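Local coordinates for protein fatty acid amide hydrolase (Candida albicans, PDB 6KVR) that probably hydrolyses monocarboxylic acid amides to the carboxylate and ammonium, as a member of the amidase signature family, at residues 340-348 with 459-467; 488-496 with 548-556. All coordinates share one frame; numbering follows the deposited sequence.

Interaction 1: residues 340-348 with 459-467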
loop_
_atom_site.group_PDB
_atom_site.type_symbol
_atom_site.label_atom_id
_atom_site.label_comp_id
_atom_site.label_asym_id
_atom_site.label_seq_id
_atom_site.Cartn_x
_atom_site.Cartn_y
_atom_site.Cartn_z
ATOM N N GLY A 340 17.930 -21.361 18.933
ATOM C CA GLY A 340 18.971 -21.918 18.082
ATOM C C GLY A 340 18.621 -21.970 16.611
ATOM O O GLY A 340 19.502 -22.253 15.792
ATOM N N ASP A 341 17.368 -21.695 16.256
ATOM C CA ASP A 341 16.953 -21.633 14.861
ATOM C C ASP A 341 17.043 -20.230 14.259
ATOM O O ASP A 341 16.840 -20.090 13.047
ATOM C CB ASP A 341 15.515 -22.150 14.722
ATOM C CG ASP A 341 15.401 -23.658 14.963
ATOM O OD1 ASP A 341 14.382 -24.097 15.551
ATOM O OD2 ASP A 341 16.328 -24.405 14.571
ATOM N N LEU A 342 17.362 -19.200 15.056
ATOM C CA LEU A 342 17.267 -17.806 14.630
ATOM C C LEU A 342 18.611 -17.259 14.166
ATOM O O LEU A 342 19.655 -17.556 14.757
ATOM C CB LEU A 342 16.736 -16.921 15.765
ATOM C CG LEU A 342 15.386 -17.267 16.404
ATOM C CD1 LEU A 342 15.266 -16.677 17.791
ATOM C CD2 LEU A 342 14.236 -16.795 15.547
ATOM N N THR A 343 18.577 -16.437 13.119
ATOM C CA THR A 343 19.712 -15.610 12.717
ATOM C C THR A 343 19.352 -14.152 12.990
ATOM O O THR A 343 18.336 -13.657 12.491
ATOM C CB THR A 343 20.060 -15.828 11.247
ATOM O OG1 THR A 343 20.360 -17.213 11.032
ATOM C CG2 THR A 343 21.266 -14.983 10.838
ATOM N N VAL A 344 20.157 -13.471 13.801
ATOM C CA VAL A 344 19.839 -12.122 14.258
ATOM C C VAL A 344 20.991 -11.187 13.893
ATOM O O VAL A 344 22.130 -11.403 14.317
ATOM C CB VAL A 344 19.564 -12.079 15.773
ATOM C CG1 VAL A 344 19.065 -10.698 16.168
ATOM C CG2 VAL A 344 18.544 -13.128 16.172
ATOM N N ALA A 345 20.694 -10.149 13.114
ATOM C CA ALA A 345 21.644 -9.079 12.858
ATOM C C ALA A 345 21.522 -8.014 13.943
ATOM O O ALA A 345 20.416 -7.647 14.353
ATOM C CB ALA A 345 21.409 -8.473 11.473
ATOM N N ILE A 346 22.665 -7.533 14.427
ATOM C CA ILE A 346 22.719 -6.637 15.576
ATOM C C ILE A 346 23.169 -5.267 15.104
ATOM O O ILE A 346 24.187 -5.146 14.414
ATOM C CB ILE A 346 23.666 -7.163 16.672
ATOM C CG1 ILE A 346 23.406 -8.650 16.934
ATOM C CG2 ILE A 346 23.499 -6.349 17.969
ATOM C CD1 ILE A 346 22.023 -8.936 17.503
ATOM N N ILE A 347 22.423 -4.236 15.488
ATOM C CA ILE A 347 22.848 -2.855 15.290
ATOM C C ILE A 347 23.334 -2.352 16.641
ATOM O O ILE A 347 22.530 -2.139 17.557
ATOM C CB ILE A 347 21.717 -1.985 14.718
ATOM C CG1 ILE A 347 21.412 -2.397 13.271
ATOM C CG2 ILE A 347 22.076 -0.495 14.776
ATOM C CD1 ILE A 347 20.250 -1.627 12.636
ATOM N N ARG A 348 24.653 -2.193 16.788
ATOM C CA ARG A 348 25.213 -1.610 18.006
ATOM C C ARG A 348 25.227 -0.092 17.981
ATOM O O ARG A 348 25.304 0.534 19.048
ATOM C CB ARG A 348 26.652 -2.092 18.234
ATOM C CG ARG A 348 26.855 -3.573 18.070
ATOM C CD ARG A 348 26.799 -4.239 19.402
ATOM N NE ARG A 348 27.121 -5.659 19.338
ATOM C CZ ARG A 348 27.359 -6.394 20.413
ATOM N NH1 ARG A 348 27.351 -5.860 21.625
ATOM N NH2 ARG A 348 27.599 -7.696 20.273
ATOM N N LYS A 459 19.915 -14.689 4.662
ATOM C CA LYS A 459 19.030 -15.528 5.473
ATOM C C LYS A 459 18.915 -15.014 6.908
ATOM O O LYS A 459 18.889 -15.786 7.874
ATOM C CB LYS A 459 19.488 -16.988 5.417
ATOM C CG LYS A 459 19.497 -17.532 3.978
ATOM C CD LYS A 459 19.651 -19.052 3.906
ATOM C CE LYS A 459 19.105 -19.589 2.579
ATOM N NZ LYS A 459 19.488 -18.725 1.414
ATOM N N VAL A 460 18.823 -13.689 7.041
ATOM C CA VAL A 460 18.611 -13.039 8.332
ATOM C C VAL A 460 17.129 -13.096 8.684
ATOM O O VAL A 460 16.275 -12.729 7.870
ATOM C CB VAL A 460 19.097 -11.581 8.295
ATOM C CG1 VAL A 460 18.880 -10.911 9.660
ATOM C CG2 VAL A 460 20.553 -11.510 7.871
ATOM N N ASP A 461 16.817 -13.525 9.906
ATOM C CA ASP A 461 15.430 -13.509 10.367
ATOM C C ASP A 461 15.019 -12.161 10.967
ATOM O O ASP A 461 13.920 -11.677 10.681
ATOM C CB ASP A 461 15.194 -14.607 11.411
ATOM C CG ASP A 461 15.418 -16.008 10.863
ATOM O OD1 ASP A 461 14.603 -16.458 10.036
ATOM O OD2 ASP A 461 16.398 -16.672 11.273
ATOM N N PHE A 462 15.854 -11.556 11.815
ATOM C CA PHE A 462 15.467 -10.334 12.525
ATOM C C PHE A 462 16.658 -9.417 12.723
ATOM O O PHE A 462 17.815 -9.841 12.688
ATOM C CB PHE A 462 14.843 -10.634 13.890
ATOM C CG PHE A 462 13.719 -11.618 13.824
ATOM C CD1 PHE A 462 12.460 -11.225 13.384
ATOM C CD2 PHE A 462 13.922 -12.944 14.171
ATOM C CE1 PHE A 462 11.415 -12.140 13.303
ATOM C CE2 PHE A 462 12.879 -13.867 14.087
ATOM C CZ PHE A 462 11.621 -13.460 13.652
ATOM N N ILE A 463 16.358 -8.139 12.941
ATOM C CA ILE A 463 17.363 -7.133 13.269
ATOM C C ILE A 463 17.084 -6.643 14.683
ATOM O O ILE A 463 15.943 -6.288 15.017
ATOM C CB ILE A 463 17.364 -5.991 12.237
ATOM C CG1 ILE A 463 17.584 -6.571 10.835
ATOM C CG2 ILE A 463 18.472 -4.974 12.528
ATOM C CD1 ILE A 463 17.537 -5.559 9.724
ATOM N N LEU A 464 18.105 -6.690 15.528
ATOM C CA LEU A 464 18.018 -6.259 16.916
ATOM C C LEU A 464 18.787 -4.954 17.037
ATOM O O LEU A 464 19.906 -4.843 16.518
ATOM C CB LEU A 464 18.594 -7.311 17.860
ATOM C CG LEU A 464 18.633 -7.006 19.364
ATOM C CD1 LEU A 464 17.235 -6.804 19.913
ATOM C CD2 LEU A 464 19.341 -8.126 20.140
ATOM N N SER A 465 18.192 -3.964 17.697
ATOM C CA SER A 465 18.775 -2.631 17.684
ATOM C C SER A 465 18.243 -1.848 18.882
ATOM O O SER A 465 17.216 -2.220 19.462
ATOM C CB SER A 465 18.441 -1.906 16.370
ATOM O OG SER A 465 17.068 -1.566 16.356
ATOM N N PRO A 466 18.911 -0.749 19.260
ATOM C CA PRO A 466 18.366 0.131 20.299
ATOM C C PRO A 466 17.059 0.761 19.847
ATOM O O PRO A 466 16.732 0.788 18.660
ATOM C CB PRO A 466 19.459 1.200 20.478
ATOM C CG PRO A 466 20.705 0.622 19.805
ATOM C CD PRO A 466 20.167 -0.217 18.697
ATOM N N THR A 467 16.302 1.276 20.820
ATOM C CA THR A 467 15.090 2.034 20.530
ATOM C C THR A 467 15.340 3.525 20.481
ATOM O O THR A 467 14.555 4.255 19.862
ATOM C CB THR A 467 14.007 1.756 21.576
ATOM O OG1 THR A 467 13.883 0.341 21.755
ATOM C CG2 THR A 467 12.647 2.290 21.098
HETATM O O HOH W 1 17.739 -18.998 10.840
#
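The Phe462 ring is met at its edge, in plane, by the CD2 methyl of Leu342, 3.5 Å from ring atom CE2, while residues of helix 552-565 also pack against the ring. Phe462 opens strand 462-466 and Leu342 just precedes strand 343-346, two parallel neighbours of the mixed amidase sheet whose short axes come within 4.6 Å at 34°. Their hydrogen bonds follow the parallel pattern, Ala345 bonding to residues on both sides of its partner Ile463: Ala345 N donates to Phe462 O, Leu464 N to Ala345 O, and Ile347 N to Leu464 O at 2.8 Å, the last nearly straight at 173°. Val344 and Ile346 fall on the same face as Leu464. The CD1 methyl of Ile346 reaches Leu464 CB and CD2, and Val344 CG1, anti to its own backbone N (chi1 -173°), meets that CB as well. Ala345 and Ile463 lie on the other face, where Val460 CG1 touches Ala345 CB and Ile347 CD1 packs on Ile463 CG2 at 3.8 Å.

Lys459, at positive phi, closes helix 434-457 with a Schellman motif just before the strand. Thr343 O receives Asp461 N and, weakly, Phe462 N. Asp461 returns the bond through its carboxylate, the anti lone pair of OD2 taking Thr343 N at 2.9 Å. A water donates to that same OD2 and to Asp341 O, and accepts from Thr343 OG1 at 3.2 Å.

Interaction 2: residues 488-496 with 548-556; sequences NILDFPTLS and KRYFDEEVL
Phe492 and Arg549 bring the two backbones closest, their CA atoms 4.9 Å apart, where a helix-to-strand connection meets a strand-to-helix turn. Helix 482-490 finishes in a Schellman motif with Asp491, at positive phi, as its C-prime residue, and the chain then straightens into strand 494-499. On the other segment, Lys548 to Phe551 form a type II beta turn, and Phe551 takes the N-cap position of helix 552-565.

Arg549 holds Asp491 through NE and NH2, one on the backbone oxygen and one on the carboxylate. NH2 donates to OD1 at 2.7 Å in an almost straight salt bridge (172°), met on the anti side of the carboxylate and somewhat out of its plane; NE reaches the backbone O of Asp491 at 3.3 Å from above the carbonyl plane. Both acceptors lie close to the guanidinium plane, and a bend at chi3 (82°) turns the group to them. Tyr550 CE2 sits over the centre of one guanidinium face, and NH1 bonds to Ser324 O of the second subunit. Asp491 is held further by Thr274 at OD1 and Arg271 at OD2, which should favour its charged form. Lower on the arginine chain, CG lies 3.5 Å from Phe492 CD1.

The Pro493 ring sits against the turn, with CD 3.2 Å from Lys548 O and CB 3.4 Å from Asp552 OD2; Thr273 and Arg276 bind the other oxygen of that carboxylate. Val555 carries the packing on, CG1 meeting Leu495 CB at 3.6 Å, and Leu556 CD2 touches Leu495 CD1.

Strand 494-499 lies between strands 268-271 and 540-546 of the sheet; helix 552-565 packs on the Leu495 side, joined by helix 303-317, while helix 434-457 borders Asp491 and Arg549.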
loop_
_atom_site.group_PDB
_atom_site.type_symbol
_atom_site.label_atom_id
_atom_site.label_comp_id
_atom_site.label_asym_id
_atom_site.label_seq_id
_atom_site.Cartn_x
_atom_site.Cartn_y
_atom_site.Cartn_z
ATOM N N ASN A 488 10.271 3.273 10.281
ATOM C CA ASN A 488 9.091 3.865 9.655
ATOM C C ASN A 488 9.295 4.061 8.159
ATOM O O ASN A 488 8.386 3.788 7.368
ATOM C CB ASN A 488 8.746 5.201 10.303
ATOM C CG ASN A 488 8.319 5.043 11.748
ATOM O OD1 ASN A 488 9.083 5.339 12.659
ATOM N ND2 ASN A 488 7.109 4.545 11.961
ATOM N N ILE A 489 10.474 4.530 7.747
ATOM C CA ILE A 489 10.664 4.730 6.315
ATOM C C ILE A 489 10.821 3.380 5.615
ATOM O O ILE A 489 10.342 3.209 4.496
ATOM C CB ILE A 489 11.837 5.700 6.023
ATOM C CG1 ILE A 489 11.882 6.026 4.533
ATOM C CG2 ILE A 489 13.188 5.127 6.461
ATOM C CD1 ILE A 489 12.989 7.017 4.138
ATOM N N LEU A 490 11.445 2.393 6.265
ATOM C CA LEU A 490 11.493 1.049 5.680
ATOM C C LEU A 490 10.161 0.316 5.795
ATOM O O LEU A 490 9.915 -0.613 5.015
ATOM C CB LEU A 490 12.587 0.205 6.344
ATOM C CG LEU A 490 14.034 0.717 6.251
ATOM C CD1 LEU A 490 15.004 -0.138 7.087
ATOM C CD2 LEU A 490 14.507 0.804 4.806
ATOM N N ASP A 491 9.300 0.718 6.737
ATOM C CA ASP A 491 8.036 0.029 7.032
ATOM C C ASP A 491 8.251 -1.454 7.365
ATOM O O ASP A 491 7.565 -2.336 6.841
ATOM C CB ASP A 491 7.025 0.168 5.895
ATOM C CG ASP A 491 5.611 -0.277 6.309
ATOM O OD1 ASP A 491 4.772 -0.558 5.410
ATOM O OD2 ASP A 491 5.332 -0.381 7.531
ATOM N N PHE A 492 9.197 -1.725 8.262
ATOM C CA PHE A 492 9.378 -3.096 8.741
ATOM C C PHE A 492 8.622 -3.287 10.051
ATOM O O PHE A 492 8.664 -2.410 10.923
ATOM C CB PHE A 492 10.863 -3.421 8.982
ATOM C CG PHE A 492 11.680 -3.671 7.716
ATOM C CD1 PHE A 492 11.208 -3.313 6.466
ATOM C CD2 PHE A 492 12.931 -4.282 7.799
ATOM C CE1 PHE A 492 11.962 -3.539 5.310
ATOM C CE2 PHE A 492 13.690 -4.527 6.650
ATOM C CZ PHE A 492 13.198 -4.149 5.398
ATOM N N PRO A 493 7.917 -4.401 10.266
ATOM C CA PRO A 493 7.259 -4.601 11.564
ATOM C C PRO A 493 8.313 -4.741 12.660
ATOM O O PRO A 493 9.303 -5.467 12.499
ATOM C CB PRO A 493 6.449 -5.887 11.364
ATOM C CG PRO A 493 7.179 -6.626 10.284
ATOM C CD PRO A 493 7.825 -5.588 9.397
ATOM N N THR A 494 8.123 -3.998 13.753
ATOM C CA THR A 494 9.145 -3.871 14.784
ATOM C C THR A 494 8.518 -4.003 16.164
ATOM O O THR A 494 7.623 -3.231 16.535
ATOM C CB THR A 494 9.882 -2.532 14.653
ATOM O OG1 THR A 494 10.456 -2.436 13.347
ATOM C CG2 THR A 494 10.997 -2.407 15.717
ATOM N N LEU A 495 9.017 -4.963 16.933
ATOM C CA LEU A 495 8.602 -5.154 18.316
ATOM C C LEU A 495 9.555 -4.404 19.234
ATOM O O LEU A 495 10.776 -4.576 19.149
ATOM C CB LEU A 495 8.584 -6.643 18.665
ATOM C CG LEU A 495 8.481 -7.070 20.135
ATOM C CD1 LEU A 495 7.108 -6.756 20.687
ATOM C CD2 LEU A 495 8.772 -8.569 20.281
ATOM N N SER A 496 9.002 -3.567 20.101
ATOM C CA SER A 496 9.754 -2.983 21.207
ATOM C C SER A 496 9.477 -3.828 22.448
ATOM O O SER A 496 8.315 -3.979 22.847
ATOM C CB SER A 496 9.352 -1.524 21.427
ATOM O OG SER A 496 10.105 -0.932 22.472
ATOM N N LYS A 548 11.058 -8.783 8.419
ATOM C CA LYS A 548 10.726 -8.406 7.053
ATOM C C LYS A 548 9.258 -7.978 6.956
ATOM O O LYS A 548 8.417 -8.340 7.785
ATOM C CB LYS A 548 11.007 -9.561 6.085
ATOM C CG LYS A 548 12.481 -9.735 5.717
ATOM C CD LYS A 548 12.777 -11.146 5.213
ATOM C CE LYS A 548 11.890 -12.164 5.918
ATOM N NZ LYS A 548 12.313 -13.571 5.654
ATOM N N ARG A 549 8.956 -7.204 5.911
ATOM C CA ARG A 549 7.632 -6.600 5.767
ATOM C C ARG A 549 6.544 -7.661 5.689
ATOM O O ARG A 549 6.651 -8.621 4.916
ATOM C CB ARG A 549 7.587 -5.721 4.510
ATOM C CG ARG A 549 8.448 -4.483 4.591
ATOM C CD ARG A 549 8.172 -3.569 3.407
ATOM N NE ARG A 549 6.987 -2.747 3.619
ATOM C CZ ARG A 549 6.140 -2.406 2.655
ATOM N NH1 ARG A 549 6.313 -2.810 1.404
ATOM N NH2 ARG A 549 5.098 -1.630 2.949
ATOM N N TYR A 550 5.496 -7.472 6.490
ATOM C CA TYR A 550 4.314 -8.333 6.583
ATOM C C TYR A 550 4.603 -9.675 7.239
ATOM O O TYR A 550 3.771 -10.583 7.181
ATOM C CB TYR A 550 3.639 -8.519 5.217
ATOM C CG TYR A 550 3.091 -7.197 4.768
ATOM C CD1 TYR A 550 1.939 -6.675 5.352
ATOM C CD2 TYR A 550 3.769 -6.423 3.833
ATOM C CE1 TYR A 550 1.450 -5.441 4.982
ATOM C CE2 TYR A 550 3.291 -5.181 3.456
ATOM C CZ TYR A 550 2.136 -4.695 4.035
ATOM O OH TYR A 550 1.671 -3.454 3.663
ATOM N N PHE A 551 5.754 -9.811 7.890
ATOM C CA PHE A 551 6.046 -10.983 8.712
ATOM C C PHE A 551 5.894 -10.672 10.198
ATOM O O PHE A 551 6.667 -11.161 11.027
ATOM C CB PHE A 551 7.442 -11.512 8.397
ATOM C CG PHE A 551 7.535 -12.227 7.063
ATOM C CD1 PHE A 551 7.482 -11.511 5.866
ATOM C CD2 PHE A 551 7.664 -13.615 7.002
ATOM C CE1 PHE A 551 7.567 -12.163 4.630
ATOM C CE2 PHE A 551 7.757 -14.274 5.764
ATOM C CZ PHE A 551 7.706 -13.546 4.578
ATOM N N ASP A 552 4.903 -9.831 10.537
ATOM C CA ASP A 552 4.605 -9.471 11.926
ATOM C C ASP A 552 4.441 -10.695 12.822
ATOM O O ASP A 552 4.817 -10.670 14.003
ATOM C CB ASP A 552 3.315 -8.643 11.994
ATOM C CG ASP A 552 3.268 -7.525 10.966
ATOM O OD1 ASP A 552 3.342 -7.782 9.743
ATOM O OD2 ASP A 552 3.134 -6.376 11.399
ATOM N N GLU A 553 3.815 -11.746 12.293
ATOM C CA GLU A 553 3.534 -12.930 13.097
ATOM C C GLU A 553 4.826 -13.559 13.598
ATOM O O GLU A 553 4.949 -13.887 14.782
ATOM C CB GLU A 553 2.713 -13.931 12.275
ATOM C CG GLU A 553 1.309 -13.417 11.918
ATOM C CD GLU A 553 1.241 -12.767 10.522
ATOM O OE1 GLU A 553 2.233 -12.134 10.076
ATOM O OE2 GLU A 553 0.186 -12.903 9.859
ATOM N N GLU A 554 5.820 -13.683 12.717
ATOM C CA GLU A 554 7.120 -14.211 13.123
ATOM C C GLU A 554 7.809 -13.296 14.131
ATOM O O GLU A 554 8.514 -13.782 15.028
ATOM C CB GLU A 554 8.020 -14.404 11.897
ATOM C CG GLU A 554 7.719 -15.653 11.077
ATOM C CD GLU A 554 6.563 -15.444 10.103
ATOM O OE1 GLU A 554 6.217 -16.391 9.351
ATOM O OE2 GLU A 554 5.999 -14.319 10.092
ATOM N N VAL A 555 7.631 -11.976 13.996
ATOM C CA VAL A 555 8.252 -11.047 14.935
ATOM C C VAL A 555 7.777 -11.343 16.347
ATOM O O VAL A 555 8.583 -11.494 17.270
ATOM C CB VAL A 555 7.961 -9.585 14.549
ATOM C CG1 VAL A 555 8.399 -8.661 15.682
ATOM C CG2 VAL A 555 8.661 -9.200 13.227
ATOM N N LEU A 556 6.454 -11.450 16.530
ATOM C CA LEU A 556 5.902 -11.702 17.859
ATOM C C LEU A 556 6.277 -13.089 18.362
ATOM O O LEU A 556 6.535 -13.270 19.559
ATOM C CB LEU A 556 4.383 -11.535 17.841
ATOM C CG LEU A 556 3.921 -10.086 17.640
ATOM C CD1 LEU A 556 2.424 -9.877 17.920
ATOM C CD2 LEU A 556 4.761 -9.160 18.492
#

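In the fold
Interactions 1 and 2 follow each other along the chain and reach the same mixed sheet, their centres 12 Å apart. Strand 540-546 separates their strands, standing between 462-466 of interaction 1 and 494-499 of interaction 2. They touch directly where the Phe462 ring packs on the first turn of helix 552-565, its CZ 3.4 Å from Glu554 O and its CE1 3.7 Å from Val555 CA. Neither reaches the predicted substrate site: the side chain of Ser465 lies about 11 Å from Gly256, and the side chain of Asp491 about 10 Å from that of Ile254. Interaction 2 alone of the two also meets the second subunit.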